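Local coordinates for uncharacterized protein YGR203W (Saccharomyces cerevisiae, PDB 3FS5) that acts as a protein phosphatase built on the single-domain rhodanese fold shared with the catalytic domain of Cdc25 phosphatases, at residues M1-D13 / A101-S114. Sequence-based numbering, arbitrary orientation.
Sequences MDSYSITNVKYLD and AMLLLRSLDTAELS
M1 meets L113 through the very start of the chain: its backbone N donates to L113 O at 3.0 Å, standing above the carbonyl plane and not on a lone pair. This is a rhodanese-like alpha/beta fold, and residues 1-9 lie across the end of helix 96-106 and the turn behind it before the chain enters strand 10-12, outermost in the parallel sheet and paired with strand 116-121. The M1 side chain bends at its last torsion (chi3 -79°), bringing CE against L105 CD1 at 3.6 Å and close to L108 CD1 as well. S3 adds its carbonyl oxygen beside the methyls of L105 and L113. Of all residues in the contact, Y4 has the most of its own surface buried by the other segment. L113 CD2 lies over one face of the Y4 ring, 4.3 Å from the centroid, a CH-pi contact, while R106 CD comes near CB and CD2 of Y4 obliquely. Y4 OH donates to L108 O at 2.6 Å, an oxygen lying at the ring edge. A phenylalanine in place of Y4 would probably keep the contact with L113 but leave L108 O without this donor, so that the turn after the helix is held less firmly. The backbone oxygen of Y4 takes two bonds side-on from R106: NH1 reaches Y4 O at 3.2 Å, tilted from the carbonyl plane, whereas NE, 3.0 Å from Y4 O, lies in that plane on a lone pair. Further on, S5 O is gripped from its own segment by N8 N and N8 ND2, while I6 sends CD1 crosswise onto M102 SD, 3.6 Å away. V9, which also packs on V120, closes the contact by resting CG2 on A101 CB (4.1 Å).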
loop_
_atom_site.group_PDB
_atom_site.type_symbol
_atom_site.label_atom_id
_atom_site.label_comp_id
_atom_site.label_asym_id
_atom_site.label_seq_id
_atom_site.Cartn_x
_atom_site.Cartn_y
_atom_site.Cartn_z
ATOM N N MET A 1 -0.651 16.242 4.786
ATOM C CA MET A 1 0.622 16.653 4.128
ATOM C C MET A 1 0.592 18.148 3.823
ATOM O O MET A 1 -0.480 18.751 3.746
ATOM C CB MET A 1 0.827 15.838 2.849
ATOM C CG MET A 1 0.840 14.336 3.103
ATOM S SD MET A 1 0.935 13.340 1.608
ATOM C CE MET A 1 -0.773 13.394 1.049
ATOM N N ASP A 2 1.767 18.741 3.642
ATOM C CA ASP A 2 1.868 20.176 3.388
ATOM C C ASP A 2 2.256 20.599 1.972
ATOM O O ASP A 2 2.026 21.745 1.584
ATOM C CB ASP A 2 2.850 20.796 4.386
ATOM C CG ASP A 2 4.139 20.004 4.500
ATOM O OD1 ASP A 2 4.841 19.851 3.477
ATOM O OD2 ASP A 2 4.450 19.529 5.614
ATOM N N SER A 3 2.847 19.690 1.204
ATOM C CA SER A 3 3.258 20.026 -0.154
ATOM C C SER A 3 3.206 18.829 -1.093
ATOM O O SER A 3 2.656 17.779 -0.756
ATOM C CB SER A 3 4.676 20.606 -0.142
ATOM O OG SER A 3 5.611 19.657 0.338
ATOM N N TYR A 4 3.783 18.999 -2.278
ATOM C CA TYR A 4 3.807 17.941 -3.271
ATOM C C TYR A 4 5.209 17.378 -3.455
ATOM O O TYR A 4 5.491 16.725 -4.455
ATOM C CB TYR A 4 3.271 18.462 -4.607
ATOM C CG TYR A 4 1.806 18.831 -4.561
ATOM C CD1 TYR A 4 1.397 20.115 -4.200
ATOM C CD2 TYR A 4 0.825 17.878 -4.830
ATOM C CE1 TYR A 4 0.043 20.439 -4.107
ATOM C CE2 TYR A 4 -0.526 18.189 -4.741
ATOM C CZ TYR A 4 -0.910 19.472 -4.378
ATOM O OH TYR A 4 -2.247 19.772 -4.277
ATOM N N SER A 5 6.075 17.626 -2.474
ATOM C CA SER A 5 7.454 17.159 -2.517
ATOM C C SER A 5 7.576 15.691 -2.119
ATOM O O SER A 5 6.785 15.182 -1.334
ATOM C CB SER A 5 8.325 18.011 -1.588
ATOM O OG SER A 5 9.635 17.479 -1.493
ATOM N N ILE A 6 8.585 15.025 -2.671
ATOM C CA ILE A 6 8.847 13.617 -2.402
ATOM C C ILE A 6 9.083 13.347 -0.910
ATOM O O ILE A 6 8.897 12.227 -0.443
ATOM C CB ILE A 6 10.077 13.143 -3.216
ATOM C CG1 ILE A 6 10.332 11.648 -2.989
ATOM C CG2 ILE A 6 11.306 13.956 -2.819
ATOM C CD1 ILE A 6 9.230 10.754 -3.502
ATOM N N THR A 7 9.483 14.372 -0.164
ATOM C CA THR A 7 9.743 14.211 1.268
ATOM C C THR A 7 8.470 13.901 2.059
ATOM O O THR A 7 8.537 13.512 3.226
ATOM C CB THR A 7 10.411 15.473 1.871
ATOM O OG1 THR A 7 9.574 16.613 1.650
ATOM C CG2 THR A 7 11.760 15.719 1.229
ATOM N N ASN A 8 7.315 14.075 1.421
ATOM C CA ASN A 8 6.034 13.795 2.068
ATOM C C ASN A 8 5.746 12.298 2.121
ATOM O O ASN A 8 4.883 11.854 2.872
ATOM C CB ASN A 8 4.895 14.496 1.325
ATOM C CG ASN A 8 4.862 15.979 1.592
ATOM O OD1 ASN A 8 4.645 16.406 2.722
ATOM N ND2 ASN A 8 5.081 16.776 0.552
ATOM N N VAL A 9 6.466 11.528 1.314
ATOM C CA VAL A 9 6.288 10.085 1.276
ATOM C C VAL A 9 7.106 9.438 2.388
ATOM O O VAL A 9 8.335 9.580 2.432
ATOM C CB VAL A 9 6.731 9.513 -0.086
ATOM C CG1 VAL A 9 6.569 7.994 -0.102
ATOM C CG2 VAL A 9 5.916 10.155 -1.202
ATOM N N LYS A 10 6.412 8.738 3.284
ATOM C CA LYS A 10 7.042 8.060 4.416
ATOM C C LYS A 10 7.225 6.569 4.141
ATOM O O LYS A 10 6.592 6.017 3.244
ATOM C CB LYS A 10 6.189 8.234 5.674
ATOM C CG LYS A 10 6.058 9.668 6.154
ATOM C CD LYS A 10 7.382 10.200 6.657
ATOM C CE LYS A 10 7.190 10.956 7.962
ATOM N NZ LYS A 10 6.594 10.066 9.005
ATOM N N TYR A 11 8.084 5.927 4.930
ATOM C CA TYR A 11 8.365 4.505 4.773
ATOM C C TYR A 11 8.041 3.711 6.024
ATOM O O TYR A 11 8.309 4.147 7.142
ATOM C CB TYR A 11 9.827 4.291 4.368
ATOM C CG TYR A 11 10.093 4.757 2.965
ATOM C CD1 TYR A 11 10.091 6.116 2.648
ATOM C CD2 TYR A 11 10.272 3.841 1.930
ATOM C CE1 TYR A 11 10.253 6.551 1.331
ATOM C CE2 TYR A 11 10.435 4.263 0.615
ATOM C CZ TYR A 11 10.423 5.617 0.324
ATOM O OH TYR A 11 10.578 6.032 -0.978
ATOM N N LEU A 12 7.464 2.536 5.811
ATOM C CA LEU A 12 7.033 1.667 6.890
ATOM C C LEU A 12 7.680 0.282 6.812
ATOM O O LEU A 12 7.882 -0.255 5.721
ATOM C CB LEU A 12 5.506 1.527 6.802
ATOM C CG LEU A 12 4.698 0.901 7.935
ATOM C CD1 LEU A 12 4.754 1.804 9.157
ATOM C CD2 LEU A 12 3.259 0.722 7.488
ATOM N N ASP A 13 8.000 -0.290 7.971
ATOM C CA ASP A 13 8.580 -1.630 8.031
ATOM C C ASP A 13 7.433 -2.626 8.171
ATOM O O ASP A 13 6.380 -2.290 8.711
ATOM C CB ASP A 13 9.517 -1.768 9.238
ATOM C CG ASP A 13 10.926 -1.260 8.959
ATOM O OD1 ASP A 13 11.657 -0.993 9.935
ATOM O OD2 ASP A 13 11.311 -1.143 7.774
ATOM N N ALA A 101 3.207 6.350 -5.215
ATOM C CA ALA A 101 2.777 7.284 -4.181
ATOM C C ALA A 101 2.802 8.717 -4.713
ATOM O O ALA A 101 1.926 9.511 -4.392
ATOM C CB ALA A 101 3.676 7.163 -2.959
ATOM N N MET A 102 3.805 9.047 -5.523
ATOM C CA MET A 102 3.906 10.393 -6.090
ATOM C C MET A 102 2.776 10.669 -7.082
ATOM O O MET A 102 2.306 11.805 -7.201
ATOM C CB MET A 102 5.260 10.594 -6.781
ATOM C CG MET A 102 6.430 10.782 -5.821
ATOM S SD MET A 102 6.168 12.146 -4.649
ATOM C CE MET A 102 6.554 13.572 -5.662
ATOM N N LEU A 103 2.346 9.631 -7.794
ATOM C CA LEU A 103 1.260 9.770 -8.760
ATOM C C LEU A 103 -0.017 10.181 -8.043
ATOM O O LEU A 103 -0.736 11.066 -8.504
ATOM C CB LEU A 103 1.018 8.453 -9.504
ATOM C CG LEU A 103 1.978 8.082 -10.636
ATOM C CD1 LEU A 103 1.627 6.695 -11.167
ATOM C CD2 LEU A 103 1.878 9.121 -11.752
ATOM N N LEU A 104 -0.298 9.532 -6.916
ATOM C CA LEU A 104 -1.486 9.855 -6.139
ATOM C C LEU A 104 -1.353 11.242 -5.524
ATOM O O LEU A 104 -2.287 12.041 -5.568
ATOM C CB LEU A 104 -1.706 8.837 -5.025
ATOM C CG LEU A 104 -2.905 9.153 -4.121
ATOM C CD1 LEU A 104 -4.193 9.039 -4.928
ATOM C CD2 LEU A 104 -2.938 8.207 -2.937
ATOM N N LEU A 105 -0.190 11.516 -4.943
ATOM C CA LEU A 105 0.067 12.801 -4.311
ATOM C C LEU A 105 -0.167 13.960 -5.266
ATOM O O LEU A 105 -0.830 14.937 -4.915
ATOM C CB LEU A 105 1.505 12.855 -3.787
ATOM C CG LEU A 105 1.945 14.146 -3.089
ATOM C CD1 LEU A 105 1.035 14.445 -1.905
ATOM C CD2 LEU A 105 3.386 13.999 -2.625
ATOM N N ARG A 106 0.371 13.846 -6.475
ATOM C CA ARG A 106 0.222 14.902 -7.461
ATOM C C ARG A 106 -1.210 15.068 -7.965
ATOM O O ARG A 106 -1.545 16.101 -8.544
ATOM C CB ARG A 106 1.177 14.663 -8.639
ATOM C CG ARG A 106 2.658 14.792 -8.273
ATOM C CD ARG A 106 2.966 16.188 -7.763
ATOM N NE ARG A 106 4.325 16.342 -7.241
ATOM C CZ ARG A 106 5.435 16.249 -7.969
ATOM N NH1 ARG A 106 6.617 16.411 -7.394
ATOM N NH2 ARG A 106 5.364 15.987 -9.267
ATOM N N SER A 107 -2.060 14.069 -7.734
ATOM C CA SER A 107 -3.446 14.151 -8.186
ATOM C C SER A 107 -4.372 14.741 -7.130
ATOM O O SER A 107 -5.557 14.942 -7.389
ATOM C CB SER A 107 -3.967 12.768 -8.604
ATOM O OG SER A 107 -4.274 11.967 -7.474
ATOM N N LEU A 108 -3.831 15.026 -5.946
ATOM C CA LEU A 108 -4.619 15.588 -4.847
ATOM C C LEU A 108 -4.671 17.113 -4.870
ATOM O O LEU A 108 -3.683 17.766 -5.199
ATOM C CB LEU A 108 -4.037 15.150 -3.498
ATOM C CG LEU A 108 -3.999 13.663 -3.139
ATOM C CD1 LEU A 108 -3.373 13.489 -1.761
ATOM C CD2 LEU A 108 -5.400 13.094 -3.159
ATOM N N ASP A 109 -5.826 17.674 -4.519
ATOM C CA ASP A 109 -5.992 19.126 -4.456
ATOM C C ASP A 109 -5.393 19.588 -3.138
ATOM O O ASP A 109 -5.173 18.782 -2.236
ATOM C CB ASP A 109 -7.471 19.518 -4.472
ATOM C CG ASP A 109 -8.136 19.239 -5.793
ATOM O OD1 ASP A 109 -7.668 19.785 -6.814
ATOM O OD2 ASP A 109 -9.131 18.479 -5.807
ATOM N N THR A 110 -5.145 20.888 -3.018
ATOM C CA THR A 110 -4.577 21.426 -1.790
ATOM C C THR A 110 -5.486 21.114 -0.600
ATOM O O THR A 110 -5.019 20.972 0.532
ATOM C CB THR A 110 -4.374 22.956 -1.893
ATOM O OG1 THR A 110 -5.636 23.595 -2.128
ATOM C CG2 THR A 110 -3.429 23.291 -3.037
ATOM N N ALA A 111 -6.784 20.992 -0.863
ATOM C CA ALA A 111 -7.752 20.697 0.188
ATOM C C ALA A 111 -7.741 19.219 0.575
ATOM O O ALA A 111 -8.095 18.858 1.698
ATOM C CB ALA A 111 -9.151 21.106 -0.266
ATOM N N GLU A 112 -7.326 18.369 -0.357
ATOM C CA GLU A 112 -7.278 16.934 -0.116
ATOM C C GLU A 112 -5.922 16.486 0.436
ATOM O O GLU A 112 -5.772 15.350 0.890
ATOM C CB GLU A 112 -7.592 16.190 -1.419
ATOM C CG GLU A 112 -8.864 16.687 -2.093
ATOM C CD GLU A 112 -9.073 16.115 -3.483
ATOM O OE1 GLU A 112 -8.126 16.163 -4.297
ATOM O OE2 GLU A 112 -10.190 15.632 -3.766
ATOM N N LEU A 113 -4.937 17.378 0.400
ATOM C CA LEU A 113 -3.607 17.050 0.896
ATOM C C LEU A 113 -3.611 16.635 2.360
ATOM O O LEU A 113 -2.815 15.790 2.767
ATOM C CB LEU A 113 -2.655 18.234 0.717
ATOM C CG LEU A 113 -2.013 18.437 -0.658
ATOM C CD1 LEU A 113 -1.060 19.624 -0.596
ATOM C CD2 LEU A 113 -1.260 17.175 -1.072
ATOM N N SER A 114 -4.506 17.224 3.148
ATOM C CA SER A 114 -4.580 16.916 4.574
ATOM C C SER A 114 -5.387 15.661 4.902
ATOM O O SER A 114 -5.383 15.193 6.041
ATOM C CB SER A 114 -5.182 18.105 5.328
ATOM O OG SER A 114 -6.494 18.379 4.862
#